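Local coordinates for putative ABC transporter, periplasmic binding protein, amino acid (Neisseria gonorrhoeae, PDB 2YLN) that probably captures L-cystine as the solute receptor of an amino-acid ABC transporter, closing round its ligand before delivery to the membrane-bound partner, at residues A146-H151 against A206-E211; Y67-Y72 against E211-D216; K56-V61 against G95-F100. The protein carries 1 engineered substitution. All coordinates share one frame; numbering follows the deposited sequence. Where two conformers were deposited one is given.

Contact 1: residues A146-H151 against A206-E211; sequences AVLVAH and ATLNDE. With CYS (cysteine), chain C.
Val-147 and Asn-209 face each other as an antiparallel hydrogen-bonded pair, Val-147 N lying 2.8 Å from Asn-209 O. Two residues further on, Val-149 and Thr-207 pair in the same way, and the N-H of Val-149 points almost straight (174°) at Thr-207 O. Between these pairs Leu-148 opposes Leu-208. Leu-148 CB lies 4.0 Å from Leu-208 CD2. With CG set opposite the backbone N (chi1 -173°), the leucine leans across the pair: CG stays near Thr-207 O, and Leu-148 CD1 comes 3.5 Å from Thr-207 O and 3.7 Å from Leu-208 CD2, with Ala-206 CB just beyond. Leucine suits this buried place because its branched end can also fill the ground toward Ile-156, Ile-162 and Trp-230. Past Asn-209, where the strand gives way to the helix, Val-147 CG1 meets Glu-211 CB at 3.7 Å.

Asn-209 turns the strand end into part of the ligand pocket. Asn-209 OD1 accepts from Asp-210 N at 2.8 Å and is also held by the hydroxyl of Tyr-67; Asn-209 ND2 donates to the carboxylate O of one of the two bound cysteines at 2.8 Å. With both ends engaged, the amide cannot readily flip, so a donor is kept aimed at the ligand carboxylate.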
# COMPACT_ATOMS: atom_id res chain seq x y z
N ALA A 146 -8.92 2.07 -6.37
CA ALA A 146 -8.68 3.48 -6.40
C ALA A 146 -9.97 4.32 -6.43
O ALA A 146 -11.03 3.90 -6.93
CB ALA A 146 -7.84 3.85 -7.61
N VAL A 147 -9.79 5.56 -5.98
CA VAL A 147 -10.75 6.62 -6.15
C VAL A 147 -9.98 7.87 -6.56
O VAL A 147 -8.75 7.99 -6.37
CB VAL A 147 -11.53 6.92 -4.84
CG1 VAL A 147 -12.37 5.73 -4.45
CG2 VAL A 147 -10.59 7.34 -3.66
N LEU A 148 -10.74 8.81 -7.13
CA LEU A 148 -10.27 10.17 -7.44
C LEU A 148 -10.91 11.16 -6.50
O LEU A 148 -12.12 11.13 -6.31
CB LEU A 148 -10.61 10.54 -8.89
CG LEU A 148 -10.09 11.82 -9.46
CD1 LEU A 148 -8.54 11.77 -9.60
CD2 LEU A 148 -10.74 12.10 -10.81
N VAL A 149 -10.10 12.01 -5.91
CA VAL A 149 -10.49 13.09 -5.00
C VAL A 149 -10.27 14.44 -5.68
O VAL A 149 -9.26 14.64 -6.33
CB VAL A 149 -9.70 13.00 -3.72
CG1 VAL A 149 -10.04 14.15 -2.79
CG2 VAL A 149 -9.97 11.63 -3.01
N ALA A 150 -11.26 15.31 -5.51
CA ALA A 150 -11.13 16.70 -5.99
C ALA A 150 -11.71 17.59 -4.92
O ALA A 150 -12.28 17.16 -3.93
CB ALA A 150 -11.84 16.89 -7.35
N HIS A 151 -11.57 18.90 -5.09
CA HIS A 151 -12.15 19.84 -4.17
C HIS A 151 -13.67 19.82 -4.29
O HIS A 151 -14.20 19.58 -5.38
CB HIS A 151 -11.62 21.26 -4.44
CG HIS A 151 -11.80 22.21 -3.27
ND1 HIS A 151 -13.01 22.84 -2.98
CD2 HIS A 151 -10.95 22.55 -2.26
CE1 HIS A 151 -12.86 23.57 -1.89
NE2 HIS A 151 -11.64 23.42 -1.44
N ALA A 206 -6.52 17.56 -7.97
CA ALA A 206 -6.97 16.18 -7.90
C ALA A 206 -5.90 15.29 -7.37
O ALA A 206 -4.73 15.60 -7.42
CB ALA A 206 -7.45 15.69 -9.26
N THR A 207 -6.33 14.10 -6.94
CA THR A 207 -5.43 13.02 -6.64
C THR A 207 -6.15 11.68 -6.75
O THR A 207 -7.30 11.57 -6.37
CB THR A 207 -4.74 13.15 -5.26
OG1 THR A 207 -3.66 12.22 -5.18
CG2 THR A 207 -5.69 12.89 -4.10
N LEU A 208 -5.42 10.67 -7.18
CA LEU A 208 -5.84 9.28 -7.13
C LEU A 208 -5.24 8.62 -5.92
O LEU A 208 -4.04 8.79 -5.63
CB LEU A 208 -5.35 8.54 -8.37
CG LEU A 208 -6.03 8.87 -9.69
CD1 LEU A 208 -5.16 8.37 -10.83
CD2 LEU A 208 -7.43 8.20 -9.71
N ASN A 209 -6.01 7.84 -5.15
CA ASN A 209 -5.43 7.05 -4.10
C ASN A 209 -6.42 5.94 -3.75
O ASN A 209 -7.39 5.70 -4.45
CB ASN A 209 -5.02 7.91 -2.92
CG ASN A 209 -3.83 7.36 -2.16
OD1 ASN A 209 -3.91 6.32 -1.46
ND2 ASN A 209 -2.69 8.03 -2.29
N ASP A 210 -6.13 5.21 -2.69
CA ASP A 210 -6.93 4.11 -2.27
C ASP A 210 -8.22 4.53 -1.61
O ASP A 210 -8.22 5.41 -0.75
CB ASP A 210 -6.08 3.28 -1.25
CG ASP A 210 -6.90 2.11 -0.74
OD1 ASP A 210 -6.98 1.10 -1.48
OD2 ASP A 210 -7.47 2.23 0.37
N GLU A 211 -9.31 3.83 -1.91
CA GLU A 211 -10.61 4.16 -1.33
C GLU A 211 -10.61 4.18 0.18
O GLU A 211 -11.20 5.05 0.83
CB GLU A 211 -11.67 3.19 -1.83
CG GLU A 211 -13.05 3.54 -1.32
CD GLU A 211 -14.04 2.38 -1.29
OE1 GLU A 211 -13.61 1.20 -1.24
OE2 GLU A 211 -15.22 2.61 -1.32
N CYS C . 1.14 6.12 0.55
CA CYS C . 1.76 6.59 -0.71
C CYS C . 0.75 7.52 -1.41
O CYS C . -0.34 7.74 -0.82
CB CYS C . 2.09 5.42 -1.60
SG CYS C . 0.56 4.53 -2.13
OXT CYS C . 1.11 7.96 -2.48

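Contact 2: residues Y67-Y72 against E211-D216; sequences YAPFTY and ELAVLD. With CYS (cysteine), chain C.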
# COMPACT_ATOMS: atom_id res chain seq x y z
N TYR A 67 1.18 6.29 6.31
CA TYR A 67 0.05 6.00 5.40
C TYR A 67 -1.06 5.30 6.17
O TYR A 67 -1.22 4.07 6.02
CB TYR A 67 0.53 5.25 4.20
CG TYR A 67 -0.45 4.95 3.11
CD1 TYR A 67 -1.39 5.88 2.66
CD2 TYR A 67 -0.39 3.75 2.45
CE1 TYR A 67 -2.19 5.63 1.60
CE2 TYR A 67 -1.19 3.48 1.33
CZ TYR A 67 -2.07 4.47 0.88
OH TYR A 67 -2.80 4.20 -0.26
N ALA A 68 -1.81 6.01 6.97
CA ALA A 68 -2.92 5.45 7.72
C ALA A 68 -4.01 5.04 6.73
O ALA A 68 -4.26 5.73 5.75
CB ALA A 68 -3.43 6.38 8.75
N PRO A 69 -4.76 3.94 6.98
CA PRO A 69 -4.70 3.05 8.15
C PRO A 69 -3.85 1.79 7.89
O PRO A 69 -3.97 0.80 8.60
CB PRO A 69 -6.17 2.68 8.36
CG PRO A 69 -6.65 2.56 6.96
CD PRO A 69 -5.96 3.67 6.21
N PHE A 70 -2.98 1.84 6.89
CA PHE A 70 -2.20 0.69 6.44
C PHE A 70 -0.87 0.55 7.17
O PHE A 70 -0.42 -0.60 7.41
CB PHE A 70 -1.97 0.78 4.92
CG PHE A 70 -3.24 0.74 4.14
CD1 PHE A 70 -4.06 -0.39 4.09
CD2 PHE A 70 -3.71 1.80 3.36
CE1 PHE A 70 -5.18 -0.46 3.33
CE2 PHE A 70 -4.84 1.72 2.57
CZ PHE A 70 -5.58 0.57 2.52
N THR A 71 -0.15 1.65 7.38
CA THR A 71 1.21 1.60 7.91
C THR A 71 1.48 3.00 8.45
O THR A 71 1.67 3.95 7.67
CB THR A 71 2.19 1.17 6.83
OG1 THR A 71 3.52 1.38 7.35
CG2 THR A 71 2.07 1.84 5.52
N TYR A 72 1.39 3.13 9.78
CA TYR A 72 1.43 4.47 10.39
C TYR A 72 1.82 4.37 11.83
O TYR A 72 1.85 3.29 12.38
CB TYR A 72 0.02 5.17 10.23
CG TYR A 72 -1.10 4.58 11.06
CD1 TYR A 72 -1.76 3.47 10.63
CD2 TYR A 72 -1.42 5.12 12.26
CE1 TYR A 72 -2.79 2.93 11.39
CE2 TYR A 72 -2.41 4.56 13.06
CZ TYR A 72 -3.07 3.43 12.63
OH TYR A 72 -4.11 2.86 13.37
N GLU A 211 -9.31 3.83 -1.91
CA GLU A 211 -10.61 4.16 -1.33
C GLU A 211 -10.61 4.18 0.18
O GLU A 211 -11.20 5.05 0.83
CB GLU A 211 -11.67 3.19 -1.83
CG GLU A 211 -13.05 3.54 -1.32
CD GLU A 211 -14.04 2.38 -1.29
OE1 GLU A 211 -13.61 1.20 -1.24
OE2 GLU A 211 -15.22 2.61 -1.32
N LEU A 212 -10.04 3.12 0.77
CA LEU A 212 -10.06 3.00 2.23
C LEU A 212 -9.17 4.04 2.92
O LEU A 212 -9.54 4.55 3.99
CB LEU A 212 -9.66 1.59 2.65
CG LEU A 212 -10.56 0.49 2.04
CD1 LEU A 212 -10.01 -0.86 2.36
CD2 LEU A 212 -11.98 0.59 2.55
N ALA A 213 -8.01 4.35 2.31
CA ALA A 213 -7.16 5.40 2.89
C ALA A 213 -7.86 6.75 2.83
O ALA A 213 -7.79 7.56 3.77
CB ALA A 213 -5.82 5.47 2.20
N VAL A 214 -8.55 7.03 1.75
CA VAL A 214 -9.28 8.29 1.61
C VAL A 214 -10.46 8.35 2.60
O VAL A 214 -10.63 9.34 3.28
CB VAL A 214 -9.74 8.52 0.16
CG1 VAL A 214 -10.68 9.71 0.10
CG2 VAL A 214 -8.54 8.70 -0.76
N LEU A 215 -11.22 7.23 2.69
CA LEU A 215 -12.30 7.22 3.65
C LEU A 215 -11.80 7.42 5.06
O LEU A 215 -12.44 8.13 5.88
CB LEU A 215 -13.11 5.93 3.52
CG LEU A 215 -13.92 5.80 2.27
CD1 LEU A 215 -14.53 4.39 2.19
CD2 LEU A 215 -15.03 6.85 2.14
N ASP A 216 -10.67 6.82 5.42
CA ASP A 216 -10.07 6.98 6.77
C ASP A 216 -9.74 8.44 7.02
O ASP A 216 -10.05 9.00 8.09
CB ASP A 216 -8.85 6.09 6.92
CG ASP A 216 -8.42 5.97 8.38
OD1 ASP A 216 -9.17 5.31 9.14
OD2 ASP A 216 -7.38 6.51 8.70
N CYS C . 1.14 6.12 0.55
CA CYS C . 1.76 6.59 -0.71
C CYS C . 0.75 7.52 -1.41
O CYS C . -0.34 7.74 -0.82
CB CYS C . 2.09 5.42 -1.60
SG CYS C . 0.56 4.53 -2.13
OXT CYS C . 1.11 7.96 -2.48
O HOH W 1 -5.46 8.10 5.16
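The turn through Pro-69, entered by a cis peptide bond, abuts the first turns of helix 211-220, with Pro-69 CA 6.3 Å from Ala-213 CA. Ala-213 is the meeting point: Ala-213 CB lies beside both rings, 3.7 Å from Tyr-67 CE1 and 3.9 Å from Phe-70 CE2, and they can come this near the helix because alanine is small. Phe-70 also reaches Leu-212 CB with CZ, and its CD2 covers one face of the Tyr-67 ring toward the rim. Over the centre of the opposite face stands the amino nitrogen of one of the two bound cysteines, 3.1 Å above the plane, where a positively charged group would probably be attracted by the ring electrons. A chi1 of -175° in Tyr-67, carrying CG away from the backbone N, sets the ring between Phe-70 and this amine.

The turn contains a classic beta bulge, Phe-70 and Thr-71 both facing Tyr-67, whose O accepts from both of their backbone N atoms. In this family of two-lobed binding proteins the turn belongs to one lobe and the helix to the other, so the packing is consistent with the closed state. The proline ring and the aspartate side chain run antiparallel alongside one another, Pro-69 CD 3.8 Å from Asp-216 CB. A water joins the backbones, donating to Ala-68 O at 2.7 Å and to Ala-213 O at 2.8 Å.

Contact 3: residues K56-V61 against G95-F100; sequences KGTVTV and GVKVEF
A beta-alpha-beta crossover places these two strands side by side: strand 58-63 leads, through a small three-stranded sheet and helix 82-94, to strand 97-102, which runs parallel to it. The two strands meet in the lobe that holds the N-terminus, and their segments diverge in direction by only 25°. As parallel pairing requires, the bonds of one residue go to two residues across: Val-59 N donates to Lys-97 O at 2.8 Å, while Val-59 O accepts from Glu-99 N at 3.0 Å.

The face bearing Val-59, Val-61, Val-98 and Phe-100 is apolar. Beta-branched valines suit an extended strand, and here their methyls pack tightly, Val-61 CG2 against Val-98 CG2 at 3.6 Å. Val-98 CG2 gets there because a chi1 of 64° leaves CG1 between N and C and swings CG2 opposite the backbone N; it also lies over one face of the Phe-100 ring, toward the rim. Phe-100 runs alongside Val-61, Phe-100 CD1 being 3.8 Å from Val-61 CB. Ala-91, Thr-87 and Val-84 of helix 82-94 pack against this same layer.

On the other face Thr-58 lies beside Lys-97, Thr-58 OG1 3.6 Å from Lys-97 CB. Hydrophilic ends suit this outer side. Lys-56 and Gly-95 each close a preceding helix with a Schellman motif, for which glycine readily adopts the required positive phi. Lacking a side chain, Gly-95 also leaves room for the bent chain of Lys-56, where Lys-56 CD sits 3.6 Å from Gly-95 O while NZ bonds to Leu-94 O.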
# COMPACT_ATOMS: atom_id res chain seq x y z
N LYS A 56 15.07 -19.71 11.02
CA LYS A 56 14.55 -18.87 12.11
C LYS A 56 15.51 -17.72 12.43
O LYS A 56 15.91 -17.49 13.55
CB LYS A 56 14.19 -19.65 13.35
CG LYS A 56 13.43 -20.90 12.99
CD LYS A 56 12.09 -20.66 12.24
CE LYS A 56 11.43 -21.97 11.95
NZ LYS A 56 10.43 -21.77 10.98
N GLY A 57 15.80 -16.95 11.41
CA GLY A 57 16.59 -15.69 11.49
C GLY A 57 15.70 -14.47 11.40
O GLY A 57 14.57 -14.45 11.90
N THR A 58 16.22 -13.43 10.80
CA THR A 58 15.59 -12.10 10.77
C THR A 58 15.25 -11.72 9.33
O THR A 58 16.08 -11.94 8.44
CB THR A 58 16.57 -11.04 11.40
OG1 THR A 58 16.91 -11.46 12.72
CG2 THR A 58 15.93 -9.69 11.44
N VAL A 59 14.08 -11.16 9.15
CA VAL A 59 13.56 -10.70 7.85
C VAL A 59 13.32 -9.18 7.96
O VAL A 59 12.73 -8.73 8.92
CB VAL A 59 12.33 -11.46 7.45
CG1 VAL A 59 11.65 -10.93 6.20
CG2 VAL A 59 12.65 -12.95 7.27
N THR A 60 13.73 -8.41 6.95
CA THR A 60 13.51 -6.98 6.91
C THR A 60 12.38 -6.64 5.95
O THR A 60 12.26 -7.24 4.86
CB THR A 60 14.79 -6.26 6.54
OG1 THR A 60 15.23 -6.71 5.27
CG2 THR A 60 15.87 -6.45 7.61
N VAL A 61 11.56 -5.67 6.35
CA VAL A 61 10.33 -5.32 5.65
C VAL A 61 10.30 -3.84 5.39
O VAL A 61 10.30 -3.06 6.34
CB VAL A 61 9.08 -5.78 6.40
CG1 VAL A 61 7.81 -5.37 5.66
CG2 VAL A 61 9.15 -7.27 6.68
N GLY A 95 7.97 -17.96 12.57
CA GLY A 95 9.05 -18.03 13.58
C GLY A 95 10.27 -17.20 13.29
O GLY A 95 11.37 -17.53 13.79
N VAL A 96 10.12 -16.09 12.55
CA VAL A 96 11.23 -15.20 12.24
C VAL A 96 11.10 -13.91 13.06
O VAL A 96 9.99 -13.49 13.38
CB VAL A 96 11.35 -14.88 10.75
CG1 VAL A 96 11.63 -16.19 9.95
CG2 VAL A 96 10.14 -14.19 10.22
N LYS A 97 12.22 -13.29 13.30
CA LYS A 97 12.29 -11.92 13.76
C LYS A 97 11.98 -11.02 12.57
O LYS A 97 12.46 -11.31 11.49
CB LYS A 97 13.68 -11.65 14.33
CG LYS A 97 13.91 -10.26 14.97
CD LYS A 97 15.23 -10.19 15.73
CE LYS A 97 15.46 -8.81 16.37
NZ LYS A 97 14.38 -8.62 17.37
N VAL A 98 11.17 -10.00 12.78
CA VAL A 98 10.90 -9.00 11.75
C VAL A 98 11.37 -7.65 12.15
O VAL A 98 11.16 -7.23 13.29
CB VAL A 98 9.44 -9.02 11.34
CG1 VAL A 98 8.50 -8.66 12.44
CG2 VAL A 98 9.17 -8.21 10.17
N GLU A 99 11.96 -6.93 11.21
CA GLU A 99 12.40 -5.54 11.38
C GLU A 99 11.77 -4.71 10.24
O GLU A 99 11.93 -5.08 9.09
CB GLU A 99 13.89 -5.43 11.34
CG GLU A 99 14.61 -6.05 12.53
CD GLU A 99 14.38 -5.33 13.76
OE1 GLU A 99 14.50 -4.13 13.78
OE2 GLU A 99 14.31 -6.01 14.81
N PHE A 100 11.12 -3.62 10.60
CA PHE A 100 10.54 -2.72 9.62
C PHE A 100 11.48 -1.57 9.34
O PHE A 100 11.99 -0.91 10.25
CB PHE A 100 9.21 -2.19 10.13
CG PHE A 100 8.16 -3.23 10.23
CD1 PHE A 100 7.42 -3.65 9.14
CD2 PHE A 100 7.87 -3.85 11.45
CE1 PHE A 100 6.44 -4.60 9.24
CE2 PHE A 100 6.94 -4.87 11.57
CZ PHE A 100 6.19 -5.23 10.46

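How the contacts relate
Contacts 1 and 2 are neighbours, their centres 12 Å apart, and they share Glu-211, where strand 206-210 passes straight into helix 211-220. Asn-209 reaches one bound cysteine from one lobe and Tyr-67 reaches it from the other. Contact 3 stands apart: its centre is 34 Å from that of contact 1 and 25 Å from that of contact 2. Along the chain contact 3 finishes before contact 1 begins, its segments alternate with those of contact 2, and contact 1 falls between the two segments of contact 2. Contacts 1 and 3 lie on strands of one mixed sheet, on opposite sides of the chain's centre, consistent with the two lobes; contact 2 bridges the cleft in the closed receptor.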